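PDB 5ZRU: alpha-1,3-glucanase from Bacillus circulans, which hydrolyses alpha-1,3-glucan as a glycoside hydrolase of family 87, this chain being the catalytic unit of a longer, probably carbohydrate-binding enzyme. Local coordinates for residues A[92-96]-A[161-166]; A[122-126]-A[289-294]; A[319-323]-A[346-352]; A[430-434]-A[458-463]. All blocks are in the same frame, centred on the assembly; numbering follows the deposited sequence.

Interaction 1 of 4, residues A[92-96]-A[161-166]; sequences LNGSL and ADSLEY. With PE5 (3,6,9,12,15,18,21,24-octaoxahexacosan-1-ol), chain C.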
loop_
_atom_site.group_PDB
_atom_site.type_symbol
_atom_site.label_atom_id
_atom_site.label_comp_id
_atom_site.label_asym_id
_atom_site.label_seq_id
_atom_site.Cartn_x
_atom_site.Cartn_y
_atom_site.Cartn_z
ATOM N N LEU A 92 -22.165 2.234 3.855
ATOM C CA LEU A 92 -23.280 1.326 4.065
ATOM C C LEU A 92 -22.762 0.017 4.645
ATOM O O LEU A 92 -21.628 -0.391 4.377
ATOM C CB LEU A 92 -24.019 1.047 2.748
ATOM C CG LEU A 92 -24.694 2.250 2.087
ATOM C CD1 LEU A 92 -25.140 1.874 0.682
ATOM C CD2 LEU A 92 -25.877 2.714 2.937
ATOM N N ASN A 93 -23.597 -0.646 5.433
ATOM C CA ASN A 93 -23.271 -1.965 5.957
ATOM C C ASN A 93 -24.064 -3.025 5.206
ATOM O O ASN A 93 -25.242 -2.828 4.893
ATOM C CB ASN A 93 -23.561 -2.041 7.455
ATOM C CG ASN A 93 -22.718 -1.062 8.256
ATOM O OD1 ASN A 93 -21.635 -0.676 7.829
ATOM N ND2 ASN A 93 -23.205 -0.671 9.428
ATOM N N GLY A 94 -23.418 -4.142 4.927
ATOM C CA GLY A 94 -24.017 -5.202 4.139
ATOM C C GLY A 94 -23.328 -6.507 4.420
ATOM O O GLY A 94 -22.766 -6.707 5.512
ATOM N N SER A 95 -23.329 -7.402 3.441
ATOM C CA SER A 95 -22.782 -8.735 3.661
ATOM C C SER A 95 -22.747 -9.487 2.343
ATOM O O SER A 95 -23.438 -9.130 1.384
ATOM C CB SER A 95 -23.614 -9.517 4.685
ATOM O OG SER A 95 -24.928 -9.761 4.186
ATOM N N LEU A 96 -21.940 -10.548 2.316
ATOM C CA LEU A 96 -21.994 -11.560 1.270
ATOM C C LEU A 96 -21.889 -12.929 1.931
ATOM O O LEU A 96 -21.304 -13.062 3.006
ATOM C CB LEU A 96 -20.876 -11.377 0.228
ATOM C CG LEU A 96 -21.065 -10.260 -0.806
ATOM C CD1 LEU A 96 -19.799 -10.076 -1.632
ATOM C CD2 LEU A 96 -22.256 -10.540 -1.736
ATOM N N ALA A 161 -30.564 -10.361 1.459
ATOM C CA ALA A 161 -30.486 -9.429 2.583
ATOM C C ALA A 161 -30.767 -7.984 2.173
ATOM O O ALA A 161 -31.430 -7.246 2.912
ATOM C CB ALA A 161 -29.109 -9.528 3.241
ATOM N N ASP A 162 -30.242 -7.535 1.033
ATOM C CA ASP A 162 -30.369 -6.116 0.708
ATOM C C ASP A 162 -30.439 -5.933 -0.804
ATOM O O ASP A 162 -30.382 -6.897 -1.567
ATOM C CB ASP A 162 -29.218 -5.300 1.329
ATOM C CG ASP A 162 -27.842 -5.692 0.789
ATOM O OD1 ASP A 162 -27.691 -5.867 -0.440
ATOM O OD2 ASP A 162 -26.897 -5.807 1.602
ATOM N N SER A 163 -30.562 -4.669 -1.225
ATOM C CA SER A 163 -30.640 -4.255 -2.620
ATOM C C SER A 163 -29.296 -3.859 -3.213
ATOM O O SER A 163 -29.255 -3.411 -4.366
ATOM C CB SER A 163 -31.578 -3.048 -2.771
ATOM O OG SER A 163 -32.897 -3.364 -2.400
ATOM N N LEU A 164 -28.211 -3.953 -2.451
ATOM C CA LEU A 164 -26.953 -3.368 -2.891
ATOM C C LEU A 164 -26.280 -4.260 -3.919
ATOM O O LEU A 164 -26.320 -5.490 -3.818
ATOM C CB LEU A 164 -26.014 -3.142 -1.700
ATOM C CG LEU A 164 -26.560 -2.340 -0.522
ATOM C CD1 LEU A 164 -25.492 -2.179 0.568
ATOM C CD2 LEU A 164 -27.087 -0.987 -0.974
ATOM N N GLU A 165 -25.659 -3.634 -4.918
ATOM C CA GLU A 165 -24.793 -4.359 -5.831
ATOM C C GLU A 165 -23.403 -4.441 -5.221
ATOM O O GLU A 165 -22.824 -3.422 -4.839
ATOM C CB GLU A 165 -24.729 -3.689 -7.204
ATOM C CG GLU A 165 -23.606 -4.230 -8.100
ATOM C CD GLU A 165 -23.727 -3.794 -9.561
ATOM O OE1 GLU A 165 -24.858 -3.536 -10.018
ATOM O OE2 GLU A 165 -22.687 -3.714 -10.257
ATOM N N TYR A 166 -22.888 -5.654 -5.117
ATOM C CA TYR A 166 -21.535 -5.898 -4.648
ATOM C C TYR A 166 -20.658 -6.248 -5.841
ATOM O O TYR A 166 -21.142 -6.648 -6.901
ATOM C CB TYR A 166 -21.522 -7.044 -3.626
ATOM C CG TYR A 166 -22.305 -6.755 -2.376
ATOM C CD1 TYR A 166 -23.674 -6.968 -2.330
ATOM C CD2 TYR A 166 -21.675 -6.268 -1.236
ATOM C CE1 TYR A 166 -24.395 -6.694 -1.186
ATOM C CE2 TYR A 166 -22.385 -6.001 -0.091
ATOM C CZ TYR A 166 -23.751 -6.221 -0.072
ATOM O OH TYR A 166 -24.463 -5.951 1.068
HETATM C C48 PE5 C . -15.338 -0.496 14.774
HETATM C C50 PE5 C . -15.159 0.009 13.338
HETATM O O1 PE5 C . -16.398 0.037 12.679
HETATM C C1 PE5 C . -16.363 0.552 11.376
HETATM C C2 PE5 C . -17.711 0.355 10.677
HETATM O O2 PE5 C . -17.963 -1.012 10.514
HETATM C C3 PE5 C . -19.229 -1.343 10.019
HETATM C C4 PE5 C . -19.378 -2.869 9.961
HETATM O O3 PE5 C . -18.351 -3.420 9.179
HETATM C C5 PE5 C . -18.404 -4.804 8.960
HETATM C C6 PE5 C . -17.034 -5.446 9.226
HETATM O O4 PE5 C . -16.220 -5.447 8.082
HETATM C C7 PE5 C . -14.861 -5.160 8.294
HETATM C C8 PE5 C . -14.280 -6.075 9.374
HETATM O O5 PE5 C . -13.068 -5.555 9.819
HETATM C C9 PE5 C . -12.564 -6.148 10.986
HETATM C C10 PE5 C . -11.400 -7.053 10.608
HETATM O O6 PE5 C . -11.630 -8.334 11.112
HETATM C C11 PE5 C . -10.913 -9.351 10.475
HETATM C C12 PE5 C . -11.449 -10.712 10.894
HETATM O O7 PE5 C . -10.404 -11.378 11.533
HETATM C C13 PE5 C . -10.305 -12.742 11.246
HETATM C C14 PE5 C . -9.606 -13.427 12.418
HETATM O O8 PE5 C . -10.013 -12.796 13.598
HETATM C C15 PE5 C . -9.411 -13.256 14.780
HETATM C C16 PE5 C . -10.484 -13.861 15.697
HETATM O O52 PE5 C . -10.751 -13.013 16.779
HETATM O O HOH W 1 -27.252 -3.761 3.615
HETATM O O HOH W 2 -26.622 -7.520 3.881
#
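The hydroxyl of Y166 ends against the backbone of strand 93-100, inside the beta-sandwich of domain D1, whose family belongs to the galactose-binding-like clan. Here the five-stranded antiparallel sheet, which holds 93-100, meets the start of strand 166-174 from the eight-stranded one. S95 N donates to Y166 OH at 3.0 Å and 157°, while G94 CA lies 3.2 Å from Y166 OH at the rim of the ring. Any beta carbon on G94 would run into that oxygen, so the bare glycine lets the tyrosine come this close. L96 takes one face of the same ring: its CD2 makes a CH-pi contact 4.2 Å from the Y166 centroid, shifted toward the CG end. With its CG beside the backbone N (chi1 -63°), Y166 runs alongside L96, in the opposite direction, to the backbone of S95. A separate apolar touch, L92 CD1 to L164 CD2 at 3.8 Å, lies at the other end of the contact.

D162 stands behind the tyrosine as a second shell. Y166 OH gives its proton to D162 OD2 in a very short bond of 2.5 Å, a doubtful length, and this oxygen lies in the plane of the ring, so the phenol appears to be held as both donor and acceptor. Two waters also donate to D162 OD2, one held by N93 O and the other by S95 OG. K158 forms a salt bridge with D162 OD1, which probably helps keep the carboxylate charged. D162 OD1 also closes an Asx turn, accepting L164 N at 2.8 Å from above the carboxylate plane.

Interaction 2 of 4, residues A[122-126]-A[289-294]; sequences DHPAD and RSRYGE. With ZN (zinc ion), chain G.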
loop_
_atom_site.group_PDB
_atom_site.type_symbol
_atom_site.label_atom_id
_atom_site.label_comp_id
_atom_site.label_asym_id
_atom_site.label_seq_id
_atom_site.Cartn_x
_atom_site.Cartn_y
_atom_site.Cartn_z
ATOM N N ASP A 122 -6.798 18.133 -5.820
ATOM C CA ASP A 122 -5.820 17.180 -5.313
ATOM C C ASP A 122 -5.998 16.882 -3.827
ATOM O O ASP A 122 -5.126 16.248 -3.226
ATOM C CB ASP A 122 -4.394 17.671 -5.583
ATOM C CG ASP A 122 -4.051 18.950 -4.835
ATOM O OD1 ASP A 122 -4.925 19.518 -4.138
ATOM O OD2 ASP A 122 -2.887 19.389 -4.962
ATOM N N HIS A 123 -7.086 17.331 -3.216
ATOM C CA HIS A 123 -7.383 16.964 -1.846
ATOM C C HIS A 123 -8.666 16.150 -1.816
ATOM O O HIS A 123 -9.666 16.566 -2.419
ATOM C CB HIS A 123 -7.552 18.199 -0.958
ATOM C CG HIS A 123 -6.265 18.805 -0.504
ATOM N ND1 HIS A 123 -5.332 19.319 -1.378
ATOM C CD2 HIS A 123 -5.757 18.983 0.738
ATOM C CE1 HIS A 123 -4.301 19.785 -0.694
ATOM N NE2 HIS A 123 -4.539 19.599 0.591
ATOM N N PRO A 124 -8.699 15.024 -1.109
ATOM C CA PRO A 124 -9.920 14.213 -1.081
ATOM C C PRO A 124 -11.024 14.872 -0.273
ATOM O O PRO A 124 -10.773 15.620 0.675
ATOM C CB PRO A 124 -9.461 12.906 -0.420
ATOM C CG PRO A 124 -8.315 13.311 0.434
ATOM C CD PRO A 124 -7.608 14.415 -0.324
ATOM N N ALA A 125 -12.259 14.581 -0.667
ATOM C CA ALA A 125 -13.451 14.905 0.099
ATOM C C ALA A 125 -14.103 13.610 0.567
ATOM O O ALA A 125 -13.878 12.537 -0.001
ATOM C CB ALA A 125 -14.439 15.735 -0.735
ATOM N N ASP A 126 -14.910 13.711 1.619
ATOM C CA ASP A 126 -15.381 12.527 2.325
ATOM C C ASP A 126 -16.800 12.112 1.953
ATOM O O ASP A 126 -17.280 11.097 2.464
ATOM C CB ASP A 126 -15.292 12.754 3.838
ATOM C CG ASP A 126 -13.851 12.814 4.331
ATOM O OD1 ASP A 126 -13.027 11.991 3.867
ATOM O OD2 ASP A 126 -13.536 13.689 5.165
ATOM N N ARG A 289 -12.392 7.048 8.658
ATOM C CA ARG A 289 -12.907 7.194 7.299
ATOM C C ARG A 289 -12.481 8.485 6.620
ATOM O O ARG A 289 -12.920 8.738 5.490
ATOM C CB ARG A 289 -14.441 7.110 7.278
ATOM C CG ARG A 289 -15.139 8.134 8.173
ATOM C CD ARG A 289 -16.660 8.157 7.917
ATOM N NE ARG A 289 -17.047 8.925 6.732
ATOM C CZ ARG A 289 -17.207 10.244 6.717
ATOM N NH1 ARG A 289 -16.995 10.949 7.824
ATOM N NH2 ARG A 289 -17.563 10.861 5.594
ATOM N N SER A 290 -11.643 9.302 7.258
ATOM C CA SER A 290 -11.231 10.581 6.695
ATOM C C SER A 290 -9.751 10.834 6.956
ATOM O O SER A 290 -9.214 10.463 8.004
ATOM C CB SER A 290 -12.061 11.738 7.284
ATOM O OG SER A 290 -11.553 13.001 6.869
ATOM N N ARG A 291 -9.100 11.494 5.997
ATOM C CA ARG A 291 -7.747 12.008 6.186
ATOM C C ARG A 291 -7.696 13.271 7.031
ATOM O O ARG A 291 -6.595 13.690 7.414
ATOM C CB ARG A 291 -7.091 12.316 4.834
ATOM C CG ARG A 291 -6.635 11.109 4.056
ATOM C CD ARG A 291 -5.748 11.519 2.877
ATOM N NE ARG A 291 -4.455 12.050 3.311
ATOM C CZ ARG A 291 -3.469 12.358 2.475
ATOM N NH1 ARG A 291 -3.634 12.184 1.169
ATOM N NH2 ARG A 291 -2.317 12.824 2.937
ATOM N N TYR A 292 -8.843 13.894 7.305
ATOM C CA TYR A 292 -8.898 15.149 8.061
ATOM C C TYR A 292 -7.912 16.184 7.514
ATOM O O TYR A 292 -7.212 16.863 8.270
ATOM C CB TYR A 292 -8.633 14.900 9.548
ATOM C CG TYR A 292 -9.729 14.168 10.296
ATOM C CD1 TYR A 292 -10.853 14.846 10.762
ATOM C CD2 TYR A 292 -9.615 12.811 10.585
ATOM C CE1 TYR A 292 -11.834 14.193 11.478
ATOM C CE2 TYR A 292 -10.598 12.149 11.295
ATOM C CZ TYR A 292 -11.705 12.845 11.740
ATOM O OH TYR A 292 -12.690 12.199 12.456
ATOM N N GLY A 293 -7.828 16.285 6.186
ATOM C CA GLY A 293 -6.926 17.226 5.541
ATOM C C GLY A 293 -5.485 17.214 6.028
ATOM O O GLY A 293 -4.929 18.269 6.347
ATOM N N GLU A 294 -4.869 16.031 6.077
ATOM C CA GLU A 294 -3.505 15.802 6.564
ATOM C C GLU A 294 -3.339 16.045 8.063
ATOM O O GLU A 294 -2.203 16.037 8.564
ATOM C CB GLU A 294 -2.470 16.644 5.805
ATOM C CG GLU A 294 -2.496 16.453 4.302
ATOM C CD GLU A 294 -3.138 17.620 3.569
ATOM O OE1 GLU A 294 -4.343 17.538 3.259
ATOM O OE2 GLU A 294 -2.441 18.620 3.306
HETATM ZN ZN ZN G . -3.346 20.087 2.210
HETATM O O HOH W 3 -15.159 9.308 3.387
HETATM O O HOH W 4 -10.298 12.373 3.589
HETATM O O HOH W 5 -1.549 21.489 1.465
#
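A zinc bridge and a cluster of hydrogen bonds join the two domains here, at the surface where the D1 beta-sandwich rests on the D2 beta-helix. The zinc is bound by H123 NE2 at 2.1 Å and by E294 OE2 at 2.0 Å, with a water as a further ligand. The imidazole and carboxylate planes are 58° apart. Behind the metal, H123 ND1 donates to D122 OD1 almost exactly within the ring plane, which fixes the rotation of the imidazole and probably makes it a stronger zinc ligand.

At the far end S290 OG donates to D126 OD2 at 2.7 Å, on the syn side but somewhat out of the carboxylate plane, and accepts Y292 N to close an ST turn. The hydroxyl points to D126 because it lies anti to its own backbone N (chi1 173°). D126 OD1 accepts from Q117 and from a water that also takes R291 N at 2.8 Å. With an alanine here, the S290 hydroxyl, the Q117 amide and the water on R291 N would probably each lose their acceptor. R289 NH2 adds a weak bond to D126 O, its stronger partner being G89 O.

Midway, P124 CG rests on R291 CD, 4.0 Å away. On its own side P124 packs against Q117 and F119 of strand 117-119, to which A125 is paired, while 289-294 leads from strand 277-285 toward strand 301-302.

Interaction 3 of 4, residues A[319-323]-A[346-352]; sequences FECGF and IRNNLAD. With CA (calcium ion), chain J.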
loop_
_atom_site.group_PDB
_atom_site.type_symbol
_atom_site.label_atom_id
_atom_site.label_comp_id
_atom_site.label_asym_id
_atom_site.label_seq_id
_atom_site.Cartn_x
_atom_site.Cartn_y
_atom_site.Cartn_z
ATOM N N PHE A 319 -5.906 2.883 8.007
ATOM C CA PHE A 319 -5.350 4.009 8.747
ATOM C C PHE A 319 -5.082 5.171 7.801
ATOM O O PHE A 319 -5.229 5.058 6.585
ATOM C CB PHE A 319 -4.080 3.579 9.489
ATOM C CG PHE A 319 -4.357 2.624 10.619
ATOM C CD1 PHE A 319 -4.685 3.104 11.881
ATOM C CD2 PHE A 319 -4.349 1.256 10.405
ATOM C CE1 PHE A 319 -4.976 2.230 12.924
ATOM C CE2 PHE A 319 -4.627 0.369 11.437
ATOM C CZ PHE A 319 -4.953 0.856 12.703
ATOM N N GLU A 320 -4.699 6.311 8.376
ATOM C CA GLU A 320 -4.313 7.455 7.559
ATOM C C GLU A 320 -3.154 7.086 6.649
ATOM O O GLU A 320 -3.190 7.329 5.439
ATOM C CB GLU A 320 -3.932 8.626 8.464
ATOM C CG GLU A 320 -3.375 9.832 7.729
ATOM C CD GLU A 320 -2.838 10.876 8.685
ATOM O OE1 GLU A 320 -2.660 10.551 9.880
ATOM O OE2 GLU A 320 -2.591 12.015 8.244
ATOM N N CYS A 321 -2.109 6.510 7.235
ATOM C CA CYS A 321 -1.037 5.823 6.539
ATOM C C CYS A 321 -0.788 4.528 7.295
ATOM O O CYS A 321 -1.121 4.420 8.479
ATOM C CB CYS A 321 0.267 6.635 6.509
ATOM S SG CYS A 321 0.141 8.328 5.909
ATOM N N GLY A 322 -0.171 3.561 6.625
ATOM C CA GLY A 322 0.232 2.350 7.329
ATOM C C GLY A 322 1.279 2.657 8.386
ATOM O O GLY A 322 1.103 2.348 9.573
ATOM N N PHE A 323 2.379 3.265 7.944
ATOM C CA PHE A 323 3.497 3.691 8.778
ATOM C C PHE A 323 3.854 5.130 8.440
ATOM O O PHE A 323 3.997 5.467 7.263
ATOM C CB PHE A 323 4.768 2.844 8.523
ATOM C CG PHE A 323 4.677 1.420 9.000
ATOM C CD1 PHE A 323 3.896 0.490 8.321
ATOM C CD2 PHE A 323 5.385 1.014 10.112
ATOM C CE1 PHE A 323 3.835 -0.835 8.752
ATOM C CE2 PHE A 323 5.332 -0.299 10.545
ATOM C CZ PHE A 323 4.561 -1.222 9.871
ATOM N N ILE A 346 0.152 -4.166 4.181
ATOM C CA ILE A 346 -0.117 -2.772 4.498
ATOM C C ILE A 346 -1.052 -2.297 3.399
ATOM O O ILE A 346 -0.617 -2.064 2.265
ATOM C CB ILE A 346 1.168 -1.941 4.568
ATOM C CG1 ILE A 346 2.141 -2.570 5.579
ATOM C CG2 ILE A 346 0.843 -0.486 4.932
ATOM C CD1 ILE A 346 3.618 -2.129 5.414
ATOM N N ARG A 347 -2.347 -2.220 3.702
ATOM C CA ARG A 347 -3.348 -2.175 2.642
ATOM C C ARG A 347 -4.489 -1.242 3.001
ATOM O O ARG A 347 -4.783 -1.020 4.176
ATOM C CB ARG A 347 -3.929 -3.570 2.355
ATOM C CG ARG A 347 -2.881 -4.648 2.035
ATOM C CD ARG A 347 -3.585 -5.963 1.682
ATOM N NE ARG A 347 -2.648 -7.032 1.322
ATOM C CZ ARG A 347 -2.936 -8.324 1.427
ATOM N NH1 ARG A 347 -4.137 -8.687 1.884
ATOM N NH2 ARG A 347 -2.036 -9.256 1.084
ATOM N N ASN A 348 -5.131 -0.690 1.970
ATOM C CA ASN A 348 -6.398 0.026 2.149
ATOM C C ASN A 348 -6.272 1.181 3.137
ATOM O O ASN A 348 -7.180 1.443 3.927
ATOM C CB ASN A 348 -7.500 -0.938 2.600
ATOM C CG ASN A 348 -7.539 -2.184 1.777
ATOM O OD1 ASN A 348 -7.658 -2.126 0.552
ATOM N ND2 ASN A 348 -7.425 -3.337 2.439
ATOM N N ASN A 349 -5.148 1.886 3.101
ATOM C CA ASN A 349 -5.003 3.096 3.890
ATOM C C ASN A 349 -5.343 4.314 3.033
ATOM O O ASN A 349 -5.276 4.275 1.794
ATOM C CB ASN A 349 -3.587 3.205 4.461
ATOM C CG ASN A 349 -3.216 2.001 5.309
ATOM O OD1 ASN A 349 -3.673 1.869 6.450
ATOM N ND2 ASN A 349 -2.392 1.100 4.747
ATOM N N LEU A 350 -5.747 5.393 3.717
ATOM C CA LEU A 350 -6.246 6.593 3.045
ATOM C C LEU A 350 -5.136 7.404 2.385
ATOM O O LEU A 350 -5.427 8.250 1.532
ATOM C CB LEU A 350 -7.005 7.472 4.048
ATOM C CG LEU A 350 -8.328 6.864 4.521
ATOM C CD1 LEU A 350 -8.740 7.401 5.874
ATOM C CD2 LEU A 350 -9.443 7.114 3.483
ATOM N N ALA A 351 -3.879 7.158 2.752
ATOM C CA ALA A 351 -2.731 7.835 2.151
ATOM C C ALA A 351 -1.563 6.852 2.049
ATOM O O ALA A 351 -1.783 5.700 1.676
ATOM C CB ALA A 351 -2.346 9.080 2.962
ATOM N N ASP A 352 -0.335 7.275 2.385
ATOM C CA ASP A 352 0.850 6.451 2.130
ATOM C C ASP A 352 0.756 5.088 2.805
ATOM O O ASP A 352 0.265 4.968 3.929
ATOM C CB ASP A 352 2.128 7.120 2.655
ATOM C CG ASP A 352 2.341 8.507 2.104
ATOM O OD1 ASP A 352 1.367 9.283 2.099
ATOM O OD2 ASP A 352 3.494 8.820 1.726
HETATM CA CA CA J . 2.157 10.880 0.574
HETATM O O HOH W 6 2.035 12.709 -0.568
HETATM O O HOH W 7 2.947 12.382 2.104
HETATM O O HOH W 8 0.734 11.839 2.092
HETATM O O HOH W 9 3.997 10.352 -0.200
#
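F319 to C321 run alongside N349 to D352 in the same direction, two corners of successive coils stacked one on the other, with F319 CA 5.0 Å from N349 CA. L350 N donates to F319 O at 2.9 Å and nearly straight (165°), and G322 N donates to D352 O at 3.1 Å. D352 O also has C321 CA beside it at 3.0 Å, a bent CA-H...O contact, while the buried D352 N finds no partner in the model.

N349 extends the backbone pairing with its side chain. Its OD1 accepts F319 N at 2.9 Å in the plane of the amide carbonyl, on a lone pair, and its ND2 donates to N373 in the following coil. The amide is thus held from two coils at once and its flip is settled. Inside the beta-helix I346 CD1 meets F323 CE1 at 3.6 Å, the two side chains crossing at about a right angle; the ring also stacks with F301. I346 CG2, anti to the backbone N, lies under G322 CA, where a beta carbon would collide with it. C321 SG packs on the A351 methyl.

D352 turns outward to a calcium ion, gripping it with both oxygens, OD1 at 2.3 Å and OD2 at 2.7 Å; D375 and four waters complete the site, and N355 donates to D352 OD2. The whole belongs to the right-handed parallel beta-helix of D2: the corners link strand 310-317 to 323-325 and strand 345-347 to 354-357, with F135 of the D1 strand 132-144 lying on L350.

Interaction 4 of 4, residues A[430-434]-A[458-463]; sequences GGSAI and IINSGT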
loop_
_atom_site.group_PDB
_atom_site.type_symbol
_atom_site.label_atom_id
_atom_site.label_comp_id
_atom_site.label_asym_id
_atom_site.label_seq_id
_atom_site.Cartn_x
_atom_site.Cartn_y
_atom_site.Cartn_z
ATOM N N GLY A 430 -4.272 6.598 -11.600
ATOM C CA GLY A 430 -3.991 8.008 -11.427
ATOM C C GLY A 430 -2.539 8.334 -11.180
ATOM O O GLY A 430 -2.228 9.450 -10.754
ATOM N N GLY A 431 -1.631 7.402 -11.445
ATOM C CA GLY A 431 -0.238 7.675 -11.150
ATOM C C GLY A 431 0.758 6.735 -11.794
ATOM O O GLY A 431 0.594 6.349 -12.952
ATOM N N SER A 432 1.781 6.346 -11.039
ATOM C CA SER A 432 2.994 5.757 -11.591
ATOM C C SER A 432 3.393 4.558 -10.748
ATOM O O SER A 432 3.032 4.465 -9.577
ATOM C CB SER A 432 4.149 6.771 -11.596
ATOM O OG SER A 432 3.759 7.982 -12.226
ATOM N N ALA A 433 4.154 3.639 -11.347
ATOM C CA ALA A 433 4.790 2.620 -10.522
ATOM C C ALA A 433 5.888 3.233 -9.669
ATOM O O ALA A 433 6.025 2.903 -8.486
ATOM C CB ALA A 433 5.368 1.496 -11.379
ATOM N N ILE A 434 6.663 4.144 -10.255
ATOM C CA ILE A 434 7.802 4.787 -9.614
ATOM C C ILE A 434 7.746 6.272 -9.939
ATOM O O ILE A 434 7.559 6.642 -11.103
ATOM C CB ILE A 434 9.141 4.208 -10.112
ATOM C CG1 ILE A 434 9.344 2.774 -9.634
ATOM C CG2 ILE A 434 10.309 5.091 -9.668
ATOM C CD1 ILE A 434 10.460 2.075 -10.379
ATOM N N ILE A 458 6.809 -3.899 -13.826
ATOM C CA ILE A 458 5.764 -2.890 -13.724
ATOM C C ILE A 458 4.688 -3.263 -14.724
ATOM O O ILE A 458 5.001 -3.539 -15.888
ATOM C CB ILE A 458 6.315 -1.482 -14.026
ATOM C CG1 ILE A 458 7.302 -1.045 -12.945
ATOM C CG2 ILE A 458 5.168 -0.496 -14.229
ATOM C CD1 ILE A 458 8.191 0.142 -13.365
ATOM N N ILE A 459 3.427 -3.278 -14.284
ATOM C CA ILE A 459 2.333 -3.780 -15.113
ATOM C C ILE A 459 1.134 -2.842 -15.004
ATOM O O ILE A 459 0.711 -2.495 -13.896
ATOM C CB ILE A 459 1.921 -5.214 -14.711
ATOM C CG1 ILE A 459 3.112 -6.170 -14.792
ATOM C CG2 ILE A 459 0.780 -5.729 -15.607
ATOM C CD1 ILE A 459 2.786 -7.600 -14.337
ATOM N N ASN A 460 0.589 -2.437 -16.156
ATOM C CA ASN A 460 -0.674 -1.693 -16.218
ATOM C C ASN A 460 -0.605 -0.371 -15.456
ATOM O O ASN A 460 -1.596 0.067 -14.866
ATOM C CB ASN A 460 -1.846 -2.522 -15.679
ATOM C CG ASN A 460 -2.084 -3.792 -16.454
ATOM O OD1 ASN A 460 -1.754 -3.891 -17.630
ATOM N ND2 ASN A 460 -2.675 -4.781 -15.788
ATOM N N SER A 461 0.553 0.282 -15.466
ATOM C CA SER A 461 0.748 1.483 -14.662
ATOM C C SER A 461 0.977 2.702 -15.558
ATOM O O SER A 461 0.906 2.629 -16.787
ATOM C CB SER A 461 1.900 1.275 -13.671
ATOM O OG SER A 461 1.556 0.237 -12.760
ATOM N N GLY A 462 1.259 3.842 -14.932
ATOM C CA GLY A 462 1.175 5.111 -15.621
ATOM C C GLY A 462 -0.275 5.552 -15.721
ATOM O O GLY A 462 -1.203 4.825 -15.368
ATOM N N THR A 463 -0.484 6.778 -16.204
ATOM C CA THR A 463 -1.854 7.268 -16.328
ATOM C C THR A 463 -1.904 8.425 -17.313
ATOM O O THR A 463 -0.896 9.077 -17.593
ATOM C CB THR A 463 -2.430 7.725 -14.976
ATOM O OG1 THR A 463 -3.844 7.971 -15.108
ATOM C CG2 THR A 463 -1.730 9.018 -14.504
HETATM O O HOH W 10 -4.900 5.575 -14.323
#
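A433 pushes its methyl into the fork of I458, with A433 CB 3.6 Å from I458 CG1 and only 3.5 Å from I458 CG2, the latter tighter than usual for carbon. The fork faces A433 because I458 CG1 stands beside the backbone N (chi1 -67°) and CG2 anti to it, so the two branches straddle the methyl. I434 CD1 touches I458 CD1 more loosely at 4.2 Å. I425 lies against A433, and I475, I492 and I494 close round I458, so this end belongs to the hydrophobic interior.

These residues sit at neighbouring coils of the parallel beta-helix of D2, where the chain turns a corner at A433 and I434 after strand 431-432 and leaves strand 451-459 for a loop. No direct hydrogen bond joins the two segments; they fit by shape. G431 O is pressed to within 3.0 Å of G462 CA, and the backbone of G462 is turned so that a beta carbon would jam against the carbonyl of S461. S461 lays its CB near A433 N and sends its OG back to I459 O, donating from above the carbonyl plane.

T463 closes the outer end. Its CG2 rests on the peptide between G430 and G431, 3.5 Å from G430 C, and its OG1 takes the N-H of R465. T463 OG1 also lies 2.7 Å from a water that accepts from G430 N at 3.0 Å. An alanine here is likely to thin the cover over that peptide and leave both R465 N and the water without this partner.

From the N terminus, interaction 1 opens first, at 92-96, and closes its loop at 161-166 within the D1 beta-sandwich. Before it closes, 122-126 has opened interaction 2, which ends only at 289-294 in D2; the two cross along the chain, and interaction 2 fastens sandwich to beta-helix. Interactions 3 and 4 follow in series, each closing a short loop of 22 or 23 residues between neighbouring coils of the helix, their centres about 19 Å apart. Interactions 2 and 3 touch: R291 packs on A351 and L350, bringing the domain bridge onto a calcium-bearing coil. None of the contacts nests inside another.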